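Long-range contacts in acetone carboxylase alpha subunit (Xanthobacter autotrophicus Py2, PDB 5M45), which is one subunit type of a multi-subunit carboxylase and carries a hydantoinase B/oxoprolinase family region: residues K280-I284 against S418-Y424; W408-R413 against N429-A433; L500-A506 against L579-P585; W697-E701 against T734-L738. One frame throughout, in Å; residues are numbered along the deposited sequence.

Contact 1: K280-I284 against S418-Y424; sequences KAMTI and SYFGRGY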
loop_
_atom_site.group_PDB
_atom_site.type_symbol
_atom_site.label_atom_id
_atom_site.label_comp_id
_atom_site.label_asym_id
_atom_site.label_seq_id
_atom_site.Cartn_x
_atom_site.Cartn_y
_atom_site.Cartn_z
ATOM N N LYS A 280 40.617 -22.717 4.788
ATOM C CA LYS A 280 41.861 -23.376 5.254
ATOM C C LYS A 280 43.088 -23.056 4.406
ATOM O O LYS A 280 44.198 -23.118 4.915
ATOM C CB LYS A 280 41.685 -24.885 5.330
ATOM C CG LYS A 280 40.579 -25.308 6.278
ATOM C CD LYS A 280 40.843 -26.589 7.007
ATOM C CE LYS A 280 40.604 -27.793 6.170
ATOM N NZ LYS A 280 40.686 -28.955 7.101
ATOM N N ALA A 281 42.892 -22.702 3.136
ATOM C CA ALA A 281 44.006 -22.317 2.249
ATOM C C ALA A 281 44.473 -20.851 2.413
ATOM O O ALA A 281 45.660 -20.573 2.181
ATOM C CB ALA A 281 43.647 -22.598 0.786
ATOM N N MET A 282 43.566 -19.933 2.813
ATOM C CA MET A 282 43.814 -18.504 2.713
ATOM C C MET A 282 43.914 -17.753 4.048
ATOM O O MET A 282 44.539 -16.695 4.107
ATOM C CB MET A 282 42.702 -17.829 1.880
ATOM C CG MET A 282 42.627 -18.168 0.405
ATOM S SD MET A 282 41.154 -17.427 -0.409
ATOM C CE MET A 282 41.668 -15.744 -0.478
ATOM N N THR A 283 43.278 -18.268 5.115
ATOM C CA THR A 283 43.105 -17.523 6.350
ATOM C C THR A 283 43.983 -18.088 7.491
ATOM O O THR A 283 44.974 -18.815 7.219
ATOM C CB THR A 283 41.597 -17.418 6.760
ATOM O OG1 THR A 283 41.121 -18.676 7.270
ATOM C CG2 THR A 283 40.732 -16.943 5.599
ATOM N N ILE A 284 43.651 -17.738 8.748
ATOM C CA ILE A 284 44.355 -18.187 9.941
ATOM C C ILE A 284 43.282 -18.412 11.032
ATOM O O ILE A 284 42.437 -17.533 11.248
ATOM C CB ILE A 284 45.354 -17.094 10.438
ATOM C CG1 ILE A 284 46.401 -16.758 9.365
ATOM C CG2 ILE A 284 46.075 -17.557 11.708
ATOM C CD1 ILE A 284 47.334 -15.613 9.719
ATOM N N SER A 418 43.883 -11.899 8.362
ATOM C CA SER A 418 44.269 -13.309 8.097
ATOM C C SER A 418 45.138 -13.391 6.828
ATOM O O SER A 418 46.210 -14.003 6.837
ATOM C CB SER A 418 43.037 -14.249 8.013
ATOM O OG SER A 418 42.355 -14.250 6.763
ATOM N N TYR A 419 44.699 -12.712 5.769
ATOM C CA TYR A 419 45.440 -12.681 4.501
ATOM C C TYR A 419 46.820 -12.058 4.653
ATOM O O TYR A 419 47.830 -12.598 4.134
ATOM C CB TYR A 419 44.670 -11.901 3.414
ATOM C CG TYR A 419 43.247 -12.339 3.072
ATOM C CD1 TYR A 419 42.806 -13.650 3.246
ATOM C CD2 TYR A 419 42.346 -11.410 2.520
ATOM C CE1 TYR A 419 41.505 -14.035 2.879
ATOM C CE2 TYR A 419 41.058 -11.778 2.134
ATOM C CZ TYR A 419 40.640 -13.083 2.318
ATOM O OH TYR A 419 39.375 -13.435 1.940
ATOM N N PHE A 420 46.879 -10.944 5.375
ATOM C CA PHE A 420 48.128 -10.221 5.609
ATOM C C PHE A 420 49.134 -11.043 6.411
ATOM O O PHE A 420 50.330 -11.138 6.035
ATOM C CB PHE A 420 47.870 -8.851 6.294
ATOM C CG PHE A 420 49.101 -8.022 6.402
ATOM C CD1 PHE A 420 49.989 -8.209 7.483
ATOM C CD2 PHE A 420 49.470 -7.161 5.369
ATOM C CE1 PHE A 420 51.197 -7.497 7.536
ATOM C CE2 PHE A 420 50.669 -6.458 5.431
ATOM C CZ PHE A 420 51.507 -6.605 6.517
ATOM N N GLY A 421 48.649 -11.664 7.487
ATOM C CA GLY A 421 49.475 -12.534 8.320
ATOM C C GLY A 421 50.072 -13.708 7.595
ATOM O O GLY A 421 51.230 -14.086 7.846
ATOM N N ARG A 422 49.305 -14.283 6.672
ATOM C CA ARG A 422 49.721 -15.471 5.946
ATOM C C ARG A 422 50.568 -15.175 4.714
ATOM O O ARG A 422 51.269 -16.069 4.223
ATOM C CB ARG A 422 48.500 -16.313 5.565
ATOM C CG ARG A 422 48.826 -17.722 5.128
ATOM C CD ARG A 422 47.646 -18.650 5.256
ATOM N NE ARG A 422 47.979 -20.023 4.881
ATOM C CZ ARG A 422 47.138 -21.046 4.980
ATOM N NH1 ARG A 422 45.906 -20.881 5.460
ATOM N NH2 ARG A 422 47.490 -22.231 4.571
ATOM N N GLY A 423 50.529 -13.933 4.222
ATOM C CA GLY A 423 51.306 -13.537 3.024
ATOM C C GLY A 423 50.530 -13.399 1.730
ATOM O O GLY A 423 51.146 -13.083 0.698
ATOM N N TYR A 424 49.201 -13.612 1.771
ATOM C CA TYR A 424 48.331 -13.386 0.595
ATOM C C TYR A 424 47.960 -11.888 0.476
ATOM O O TYR A 424 46.798 -11.501 0.485
ATOM C CB TYR A 424 47.111 -14.350 0.583
ATOM C CG TYR A 424 47.558 -15.802 0.561
ATOM C CD1 TYR A 424 48.330 -16.306 -0.507
ATOM C CD2 TYR A 424 47.286 -16.668 1.615
ATOM C CE1 TYR A 424 48.842 -17.606 -0.486
ATOM C CE2 TYR A 424 47.773 -17.965 1.642
ATOM C CZ TYR A 424 48.558 -18.431 0.600
ATOM O OH TYR A 424 49.008 -19.731 0.622
HETATM O O HOH W 1 47.341 -22.455 0.975
#

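Contact 2: W408-R413 against N429-A433; sequences WTALWR and NAGNA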
loop_
_atom_site.group_PDB
_atom_site.type_symbol
_atom_site.label_atom_id
_atom_site.label_comp_id
_atom_site.label_asym_id
_atom_site.label_seq_id
_atom_site.Cartn_x
_atom_site.Cartn_y
_atom_site.Cartn_z
ATOM N N TRP A 408 28.772 -4.224 6.986
ATOM C CA TRP A 408 29.554 -5.221 6.223
ATOM C C TRP A 408 31.029 -4.815 6.015
ATOM O O TRP A 408 31.915 -5.690 5.973
ATOM C CB TRP A 408 28.922 -5.549 4.872
ATOM C CG TRP A 408 27.548 -6.164 4.906
ATOM C CD1 TRP A 408 27.049 -7.011 5.840
ATOM C CD2 TRP A 408 26.502 -5.976 3.932
ATOM N NE1 TRP A 408 25.735 -7.354 5.535
ATOM C CE2 TRP A 408 25.388 -6.717 4.368
ATOM C CE3 TRP A 408 26.404 -5.240 2.747
ATOM C CZ2 TRP A 408 24.194 -6.754 3.651
ATOM C CZ3 TRP A 408 25.210 -5.301 2.022
ATOM C CH2 TRP A 408 24.117 -6.032 2.486
ATOM N N THR A 409 31.297 -3.522 5.894
ATOM C CA THR A 409 32.656 -3.033 5.606
ATOM C C THR A 409 33.714 -3.511 6.623
ATOM O O THR A 409 34.833 -3.837 6.241
ATOM C CB THR A 409 32.690 -1.503 5.396
ATOM O OG1 THR A 409 33.946 -1.095 4.817
ATOM C CG2 THR A 409 32.440 -0.769 6.694
ATOM N N ALA A 410 33.345 -3.596 7.903
ATOM C CA ALA A 410 34.280 -4.047 8.945
ATOM C C ALA A 410 34.739 -5.504 8.760
ATOM O O ALA A 410 35.849 -5.848 9.153
ATOM C CB ALA A 410 33.668 -3.862 10.315
ATOM N N LEU A 411 33.913 -6.352 8.139
ATOM C CA LEU A 411 34.261 -7.760 7.965
ATOM C C LEU A 411 35.423 -7.953 6.991
ATOM O O LEU A 411 36.229 -8.864 7.166
ATOM C CB LEU A 411 33.047 -8.621 7.574
ATOM C CG LEU A 411 31.753 -8.340 8.407
ATOM C CD1 LEU A 411 30.574 -9.226 8.024
ATOM C CD2 LEU A 411 31.929 -8.418 9.916
ATOM N N TRP A 412 35.542 -7.084 5.972
ATOM C CA TRP A 412 36.741 -7.089 5.098
ATOM C C TRP A 412 38.037 -6.874 5.889
ATOM O O TRP A 412 39.070 -7.474 5.577
ATOM C CB TRP A 412 36.704 -5.956 4.062
ATOM C CG TRP A 412 35.725 -6.036 2.950
ATOM C CD1 TRP A 412 34.456 -5.522 2.944
ATOM C CD2 TRP A 412 35.945 -6.583 1.621
ATOM N NE1 TRP A 412 33.875 -5.734 1.699
ATOM C CE2 TRP A 412 34.770 -6.372 0.879
ATOM C CE3 TRP A 412 37.029 -7.215 1.008
ATOM C CZ2 TRP A 412 34.632 -6.780 -0.452
ATOM C CZ3 TRP A 412 36.914 -7.619 -0.318
ATOM C CH2 TRP A 412 35.722 -7.391 -1.044
ATOM N N ARG A 413 38.002 -6.004 6.910
ATOM C CA ARG A 413 39.186 -5.750 7.708
ATOM C C ARG A 413 39.636 -6.984 8.499
ATOM O O ARG A 413 40.838 -7.315 8.551
ATOM C CB ARG A 413 38.989 -4.552 8.655
ATOM C CG ARG A 413 38.731 -3.247 7.924
ATOM C CD ARG A 413 38.997 -1.992 8.801
ATOM N NE ARG A 413 38.238 -2.004 10.048
ATOM C CZ ARG A 413 36.960 -1.613 10.188
ATOM N NH1 ARG A 413 36.228 -1.137 9.170
ATOM N NH2 ARG A 413 36.396 -1.682 11.405
ATOM N N ASN A 429 42.024 -6.069 1.430
ATOM C CA ASN A 429 41.185 -4.935 1.013
ATOM C C ASN A 429 40.639 -4.294 2.283
ATOM O O ASN A 429 40.017 -4.986 3.125
ATOM C CB ASN A 429 40.085 -5.434 0.085
ATOM C CG ASN A 429 39.255 -4.313 -0.539
ATOM O OD1 ASN A 429 38.638 -3.514 0.159
ATOM N ND2 ASN A 429 39.200 -4.289 -1.879
ATOM N N ALA A 430 40.911 -2.997 2.464
ATOM C CA ALA A 430 40.532 -2.295 3.685
ATOM C C ALA A 430 39.011 -2.138 3.871
ATOM O O ALA A 430 38.581 -1.787 4.956
ATOM C CB ALA A 430 41.209 -0.938 3.730
ATOM N N GLY A 431 38.218 -2.376 2.814
ATOM C CA GLY A 431 36.761 -2.431 2.918
ATOM C C GLY A 431 36.002 -1.634 1.863
ATOM O O GLY A 431 36.582 -0.899 1.058
ATOM N N ASN A 432 34.682 -1.804 1.856
ATOM C CA ASN A 432 33.810 -1.113 0.904
ATOM C C ASN A 432 33.420 0.298 1.362
ATOM O O ASN A 432 33.258 0.568 2.577
ATOM C CB ASN A 432 32.565 -1.956 0.558
ATOM C CG ASN A 432 31.684 -2.263 1.782
ATOM O OD1 ASN A 432 31.906 -3.250 2.477
ATOM N ND2 ASN A 432 30.683 -1.403 2.040
ATOM N N ALA A 433 33.270 1.196 0.371
ATOM C CA ALA A 433 32.716 2.520 0.578
ATOM C C ALA A 433 31.283 2.453 1.053
ATOM O O ALA A 433 30.576 1.473 0.783
ATOM C CB ALA A 433 32.758 3.307 -0.721
HETATM O O HOH W 2 36.451 -0.623 6.255
#

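Contact 3: L500-A506 against L579-P585; sequences LGRQIKA and LGGDTDP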
loop_
_atom_site.group_PDB
_atom_site.type_symbol
_atom_site.label_atom_id
_atom_site.label_comp_id
_atom_site.label_asym_id
_atom_site.label_seq_id
_atom_site.Cartn_x
_atom_site.Cartn_y
_atom_site.Cartn_z
ATOM N N LEU A 500 25.920 19.841 -15.633
ATOM C CA LEU A 500 26.926 20.916 -15.716
ATOM C C LEU A 500 28.342 20.494 -15.248
ATOM O O LEU A 500 29.273 21.287 -15.310
ATOM C CB LEU A 500 26.459 22.107 -14.885
ATOM C CG LEU A 500 25.133 22.797 -15.250
ATOM C CD1 LEU A 500 24.918 24.045 -14.372
ATOM C CD2 LEU A 500 25.066 23.196 -16.707
ATOM N N GLY A 501 28.480 19.286 -14.700
ATOM C CA GLY A 501 29.783 18.746 -14.349
ATOM C C GLY A 501 29.764 17.239 -14.087
ATOM O O GLY A 501 28.754 16.676 -13.630
ATOM N N ARG A 502 30.883 16.586 -14.401
ATOM C CA ARG A 502 31.204 15.241 -13.899
ATOM C C ARG A 502 32.704 15.187 -13.692
ATOM O O ARG A 502 33.452 15.357 -14.651
ATOM C CB ARG A 502 30.734 14.184 -14.919
ATOM C CG ARG A 502 29.892 13.071 -14.356
ATOM C CD ARG A 502 29.627 11.970 -15.381
ATOM N NE ARG A 502 28.539 11.092 -14.954
ATOM C CZ ARG A 502 28.144 9.989 -15.562
ATOM N NH1 ARG A 502 27.160 9.277 -15.011
ATOM N NH2 ARG A 502 28.725 9.585 -16.694
ATOM N N GLN A 503 33.148 15.011 -12.439
ATOM C CA GLN A 503 34.563 15.200 -12.044
ATOM C C GLN A 503 34.957 14.168 -10.976
ATOM O O GLN A 503 34.162 13.847 -10.088
ATOM C CB GLN A 503 34.732 16.619 -11.478
ATOM C CG GLN A 503 36.147 17.080 -11.206
ATOM C CD GLN A 503 36.261 18.520 -10.695
ATOM O OE1 GLN A 503 36.005 19.449 -11.431
ATOM N NE2 GLN A 503 36.645 18.703 -9.434
ATOM N N ILE A 504 36.209 13.711 -11.024
ATOM C CA ILE A 504 36.781 12.893 -9.957
ATOM C C ILE A 504 36.810 13.729 -8.647
ATOM O O ILE A 504 37.099 14.936 -8.676
ATOM C CB ILE A 504 38.209 12.425 -10.334
ATOM C CG1 ILE A 504 38.163 11.467 -11.527
ATOM C CG2 ILE A 504 38.902 11.781 -9.127
ATOM C CD1 ILE A 504 39.528 11.126 -12.093
ATOM N N LYS A 505 36.467 13.101 -7.511
ATOM C CA LYS A 505 36.247 13.845 -6.222
ATOM C C LYS A 505 37.556 13.927 -5.416
ATOM O O LYS A 505 37.941 12.963 -4.754
ATOM C CB LYS A 505 35.115 13.202 -5.381
ATOM C CG LYS A 505 34.713 14.001 -4.131
ATOM C CD LYS A 505 34.057 15.331 -4.481
ATOM C CE LYS A 505 33.603 16.073 -3.252
ATOM N NZ LYS A 505 33.578 17.532 -3.527
ATOM N N ALA A 506 38.226 15.071 -5.495
ATOM C CA ALA A 506 39.519 15.265 -4.842
ATOM C C ALA A 506 39.433 15.105 -3.324
ATOM O O ALA A 506 38.499 15.570 -2.688
ATOM C CB ALA A 506 40.088 16.634 -5.199
ATOM N N LEU A 579 30.391 25.269 -13.125
ATOM C CA LEU A 579 30.591 24.061 -13.925
ATOM C C LEU A 579 31.588 23.136 -13.224
ATOM O O LEU A 579 32.364 23.579 -12.334
ATOM C CB LEU A 579 31.104 24.403 -15.322
ATOM C CG LEU A 579 30.293 25.385 -16.199
ATOM C CD1 LEU A 579 31.199 25.936 -17.323
ATOM C CD2 LEU A 579 29.019 24.700 -16.722
ATOM N N GLY A 580 31.565 21.848 -13.575
ATOM C CA GLY A 580 32.500 20.876 -12.973
ATOM C C GLY A 580 32.091 20.358 -11.596
ATOM O O GLY A 580 30.903 20.171 -11.332
ATOM N N GLY A 581 33.089 20.130 -10.735
ATOM C CA GLY A 581 32.887 19.673 -9.366
ATOM C C GLY A 581 33.211 20.746 -8.327
ATOM O O GLY A 581 33.793 21.773 -8.630
ATOM N N ASP A 582 32.801 20.474 -7.098
ATOM C CA ASP A 582 33.022 21.318 -5.927
ATOM C C ASP A 582 34.400 20.913 -5.355
ATOM O O ASP A 582 34.532 20.242 -4.317
ATOM C CB ASP A 582 31.856 21.099 -4.949
ATOM C CG ASP A 582 31.811 22.092 -3.808
ATOM O OD1 ASP A 582 32.088 23.324 -4.024
ATOM O OD2 ASP A 582 31.457 21.646 -2.656
ATOM N N THR A 583 35.431 21.370 -6.048
ATOM C CA THR A 583 36.781 20.854 -5.878
ATOM C C THR A 583 37.308 20.871 -4.422
ATOM O O THR A 583 37.832 19.850 -3.932
ATOM C CB THR A 583 37.739 21.611 -6.840
ATOM O OG1 THR A 583 37.282 21.451 -8.206
ATOM C CG2 THR A 583 39.197 21.109 -6.709
ATOM N N ASP A 584 37.143 22.012 -3.752
ATOM C CA ASP A 584 37.532 22.178 -2.354
ATOM C C ASP A 584 36.349 22.798 -1.619
ATOM O O ASP A 584 36.157 24.015 -1.695
ATOM C CB ASP A 584 38.765 23.086 -2.232
ATOM C CG ASP A 584 39.297 23.197 -0.779
ATOM O OD1 ASP A 584 38.632 22.727 0.183
ATOM O OD2 ASP A 584 40.405 23.753 -0.604
ATOM N N PRO A 585 35.535 21.973 -0.913
ATOM C CA PRO A 585 34.313 22.543 -0.320
ATOM C C PRO A 585 34.557 23.528 0.820
ATOM O O PRO A 585 33.644 24.261 1.188
ATOM C CB PRO A 585 33.545 21.316 0.176
ATOM C CG PRO A 585 34.526 20.212 0.193
ATOM C CD PRO A 585 35.560 20.506 -0.835
HETATM O O HOH W 3 36.588 17.494 -3.403
#

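Contact 4: W697-E701 against T734-L738; sequences WMKGE and TFWDL. Unlike the reference sequence in segment 734-738: Asp737 (reference Ser).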
loop_
_atom_site.group_PDB
_atom_site.type_symbol
_atom_site.label_atom_id
_atom_site.label_comp_id
_atom_site.label_asym_id
_atom_site.label_seq_id
_atom_site.Cartn_x
_atom_site.Cartn_y
_atom_site.Cartn_z
ATOM N N TRP A 697 45.118 8.811 28.435
ATOM C CA TRP A 697 43.906 9.201 27.681
ATOM C C TRP A 697 42.664 8.460 28.261
ATOM O O TRP A 697 41.604 9.084 28.430
ATOM C CB TRP A 697 44.052 8.954 26.152
ATOM C CG TRP A 697 42.717 9.065 25.456
ATOM C CD1 TRP A 697 42.089 10.206 25.113
ATOM C CD2 TRP A 697 41.810 8.000 25.141
ATOM N NE1 TRP A 697 40.851 9.931 24.593
ATOM C CE2 TRP A 697 40.650 8.585 24.615
ATOM C CE3 TRP A 697 41.853 6.610 25.281
ATOM C CZ2 TRP A 697 39.546 7.835 24.202
ATOM C CZ3 TRP A 697 40.757 5.852 24.839
ATOM C CH2 TRP A 697 39.633 6.469 24.307
ATOM N N MET A 698 42.798 7.162 28.559
ATOM C CA MET A 698 41.709 6.384 29.164
ATOM C C MET A 698 41.179 6.967 30.482
ATOM O O MET A 698 39.962 6.994 30.708
ATOM C CB MET A 698 42.098 4.915 29.354
ATOM C CG MET A 698 42.075 4.087 28.074
ATOM S SD MET A 698 42.710 2.437 28.334
ATOM C CE MET A 698 41.599 1.711 29.534
ATOM N N LYS A 699 42.082 7.463 31.325
ATOM C CA LYS A 699 41.704 8.076 32.591
ATOM C C LYS A 699 40.726 9.253 32.385
ATOM O O LYS A 699 39.667 9.351 33.094
ATOM C CB LYS A 699 42.983 8.532 33.321
ATOM C CG LYS A 699 42.801 9.014 34.715
ATOM C CD LYS A 699 44.142 9.533 35.263
ATOM C CE LYS A 699 43.899 10.296 36.585
ATOM N NZ LYS A 699 45.055 10.222 37.543
ATOM N N GLY A 700 41.032 10.123 31.416
ATOM C CA GLY A 700 40.153 11.274 31.122
ATOM C C GLY A 700 38.814 10.888 30.461
ATOM O O GLY A 700 37.755 11.494 30.753
ATOM N N GLU A 701 38.853 9.904 29.557
ATOM C CA GLU A 701 37.615 9.425 28.924
ATOM C C GLU A 701 36.660 8.741 29.931
ATOM O O GLU A 701 35.444 8.981 29.904
ATOM C CB GLU A 701 37.927 8.509 27.742
ATOM C CG GLU A 701 36.723 8.179 26.851
ATOM C CD GLU A 701 36.301 9.322 25.907
ATOM O OE1 GLU A 701 36.704 10.486 26.070
ATOM O OE2 GLU A 701 35.566 9.090 24.959
ATOM N N THR A 734 33.642 -3.599 32.395
ATOM C CA THR A 734 34.930 -4.146 32.767
ATOM C C THR A 734 36.069 -3.310 32.164
ATOM O O THR A 734 37.025 -2.982 32.856
ATOM C CB THR A 734 35.080 -5.624 32.311
ATOM O OG1 THR A 734 34.059 -6.402 32.916
ATOM C CG2 THR A 734 36.401 -6.213 32.741
ATOM N N PHE A 735 35.943 -2.980 30.880
ATOM C CA PHE A 735 36.979 -2.242 30.182
ATOM C C PHE A 735 37.228 -0.883 30.858
ATOM O O PHE A 735 38.378 -0.483 31.043
ATOM C CB PHE A 735 36.679 -2.023 28.693
ATOM C CG PHE A 735 37.780 -1.267 27.994
ATOM C CD1 PHE A 735 38.921 -1.931 27.525
ATOM C CD2 PHE A 735 37.732 0.139 27.916
ATOM C CE1 PHE A 735 39.961 -1.232 26.955
ATOM C CE2 PHE A 735 38.771 0.847 27.342
ATOM C CZ PHE A 735 39.895 0.159 26.866
ATOM N N TRP A 736 36.135 -0.178 31.174
ATOM C CA TRP A 736 36.207 1.160 31.788
ATOM C C TRP A 736 36.204 1.174 33.330
ATOM O O TRP A 736 36.169 2.255 33.953
ATOM C CB TRP A 736 35.072 2.036 31.244
ATOM C CG TRP A 736 35.219 2.410 29.790
ATOM C CD1 TRP A 736 34.397 2.058 28.762
ATOM C CD2 TRP A 736 36.252 3.227 29.216
ATOM N NE1 TRP A 736 34.847 2.591 27.595
ATOM C CE2 TRP A 736 35.988 3.324 27.839
ATOM C CE3 TRP A 736 37.377 3.879 29.740
ATOM C CZ2 TRP A 736 36.812 4.060 26.956
ATOM C CZ3 TRP A 736 38.191 4.619 28.857
ATOM C CH2 TRP A 736 37.907 4.690 27.492
ATOM N N ASP A 737 36.244 -0.012 33.938
ATOM C CA ASP A 737 36.289 -0.172 35.416
ATOM C C ASP A 737 35.169 0.622 36.097
ATOM O O ASP A 737 35.412 1.417 37.009
ATOM C CB ASP A 737 37.682 0.210 35.902
ATOM C CG ASP A 737 37.910 -0.071 37.383
ATOM O OD1 ASP A 737 37.400 -1.082 37.905
ATOM O OD2 ASP A 737 38.645 0.735 38.047
ATOM N N LEU A 738 33.941 0.452 35.618
ATOM C CA LEU A 738 32.793 1.232 36.130
ATOM C C LEU A 738 32.164 0.529 37.336
ATOM O O LEU A 738 32.024 -0.674 37.331
ATOM C CB LEU A 738 31.733 1.462 35.050
ATOM C CG LEU A 738 32.279 2.146 33.775
ATOM C CD1 LEU A 738 31.241 2.155 32.669
ATOM C CD2 LEU A 738 32.753 3.567 34.063
#

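Contact 1: K280-I284 against S418-Y424
Thr283 and Ser418 bring the backbones closest, their CA atoms 4.7 Å apart, where the end of helix 257-282 meets the last turn of helix 401-422. Arg422 carries the polar part. Its chain runs extended from CG to NE, with CG anti to the backbone N (chi1 -165°), and delivers the guanidinium to the carbonyls that helix 257-282 leaves at its C-terminal end. NH1 of Arg422 donates to Lys280 O at 2.9 Å, in the guanidinium plane but from above the carbonyl plane, and also to Thr283 O at 2.9 Å. A third carbonyl oxygen, Ala281 O, sits over the guanidinium face, 3.2 Å from Arg422 CZ, without a hydrogen bond to it. That oxygen takes a water proton instead, and the same water also donates to Tyr424 OH, which in addition bonds the backbone of another protein's chain. On the other flank the methyl CE of Met282 meets Tyr419 CE1 at 3.8 Å, the two side chains crossing at a slant, while Met282 O lies at the edge of the Tyr419 ring. Ile284 CD1 rests against the helix backbone, 3.5 Å from Ser418 O. A buried arginine thus binds two carbonyl oxygens at and just beyond the end of helix 257-282, and its positive charge would probably be stabilised by the helix dipole; Met282 O is buried without a polar partner in the model.

Contact 2: W408-R413 against N429-A433
Thr409, Trp412 and Asn432 form the tight part of this contact, in which helix 401-422 packs against the loop that follows it. Thr409 OG1, held anti to its own nitrogen (chi1 -167°), donates to Asn432 O at 2.9 Å, in the carbonyl plane and on a lone pair. Asn432 OD1 packs between the two helix residues, 3.2 Å from Thr409 CA and at the edge of the Trp412 indole, 3.3 Å from NE1 of Trp412; indole and amide planes stand 59° apart. Gly431, with positive phi and no side chain, lies against the same tryptophan, its CA 3.7 Å from Trp412 CB. Asn429 OD1 lies over the rim of one indole face, with Asn429 CB 3.7 Å from Trp412 CE3 and the ring and amide planes 35° apart. The same OD1 accepts from Gly431 N at 2.9 Å, an Asx turn in the loop that lies against the indole. The looser side is hydrated: one water donates to Thr409 OG1 and to Ala430 O and accepts from Arg413 NH1, bridging helix and loop beside Arg413 CG. NH2 of that guanidinium bonds Val291 O, Asn432 ND2 bonds both Ala433 O and Val405 O, and Asn429 ND2 bonds a polar side chain of another protein's chain. The returning loop is thus fixed to its helix by the threonine hydroxyl and the bridging water, while the Asx turn shapes the loop itself.

Contact 3: L500-A506 against L579-P585
The carboxamide of Gln503 is used from a face and at an edge: Gly581 N donates weakly to OE1 of Gln503 from above the amide plane, at 3.1 Å, while NE2 of Gln503 donates in plane to Thr583 OG1 at 3.1 Å, nearly straight at 169°. Gly581 CA lies over that same face, 3.8 Å from Gln503 CD. An extended chain, CG anti to the backbone N (chi1 -171°), carries the amide from strand 497-504 to the loop. Gly580 N donates to Leu500 O at 2.9 Å, and the backbones close to a CA-H...O contact from Gly501 CA to Gly580 O, an approach that Gly501 allows by having no side chain; Gly580 itself has positive phi. The chain turns a corner at Leu500, beside the classic beta bulge that Leu500 and Gly501 form facing Leu523. Leu579 CD2 adds apolar packing, 4.1 Å from Leu500 CB. Further along, Lys505 NZ comes 3.0 Å from Asp582 O and donates to a water that lies between Ala506 O and Thr583 O. Lys505 NZ forms a salt bridge with Glu521 and bonds Tyr558 OH; Asp582 OD2 forms a salt bridge with Arg601 and a hydrogen bond with Tyr558 OH. The loop therefore meets the strand through one backbone bond and a glutamine amide that bonds two loop residues, one weakly; the flanking charges are probably balanced within the chain, while Gly580 O stays buried without a polar partner.

Contact 4: W697-E701 against T734-L738
A Met-aromatic contact and a tryptophan edge join helix 694-706 to the end of helix 726-735, which closes in a Schellman motif at Asp737, a residue differing from the reference sequence. Met698 bends at chi3 (62°), bringing its methyl CE to 3.5 Å from Phe735 CZ; its SD stands 5.0 Å from the Phe735 ring centroid, obliquely at 57° from the ring normal. Trp736 points the benzo rim of its indole at the first helix. CZ3 of Trp736 meets Met698 O at 3.5 Å near the ring plane and Met698 CB at 3.9 Å, and CH2 of Trp736 meets Glu701 CG at 3.7 Å. Trp697 approaches that same corner, its CH2 4.0 Å from CH2 of Trp736, the two side chains crossing at a slant. Phe735 CD2 lies over the centre of one Trp736 face. No hydrogen bond links the two segments; Glu701 OE2 instead bonds the backbone of another protein's chain. Next to the contact, Arg702 of helix 694-706 hydrogen-bonds Trp736 O through NE and Asp737 O through NH2, Ile705 packs on Trp736, and Phe732 of helix 726-735 meets the indole edge-to-face.

Contacts 1 and 2 share helix 401-422: contact 2 uses its middle and contact 1 its C-terminal end, with centres 16 Å apart and nearest atoms about 5 Å apart. This one helix is therefore joined both to the end of helix 257-282 and to the loop that follows it. The segments of the two contacts alternate along the chain. Contact 3 lies at strand 497-504, an outermost strand, within this chain, of an antiparallel sheet; its centre is 26 Å from that of contact 2. Contact 4 is a surface contact 28 Å from contact 2 by centres. From contact 2, the Trp408 side chain is about 11 Å from a bound manganese ion and about 13 Å from 3,6,9,12,15-pentaoxaheptadecan-1-ol.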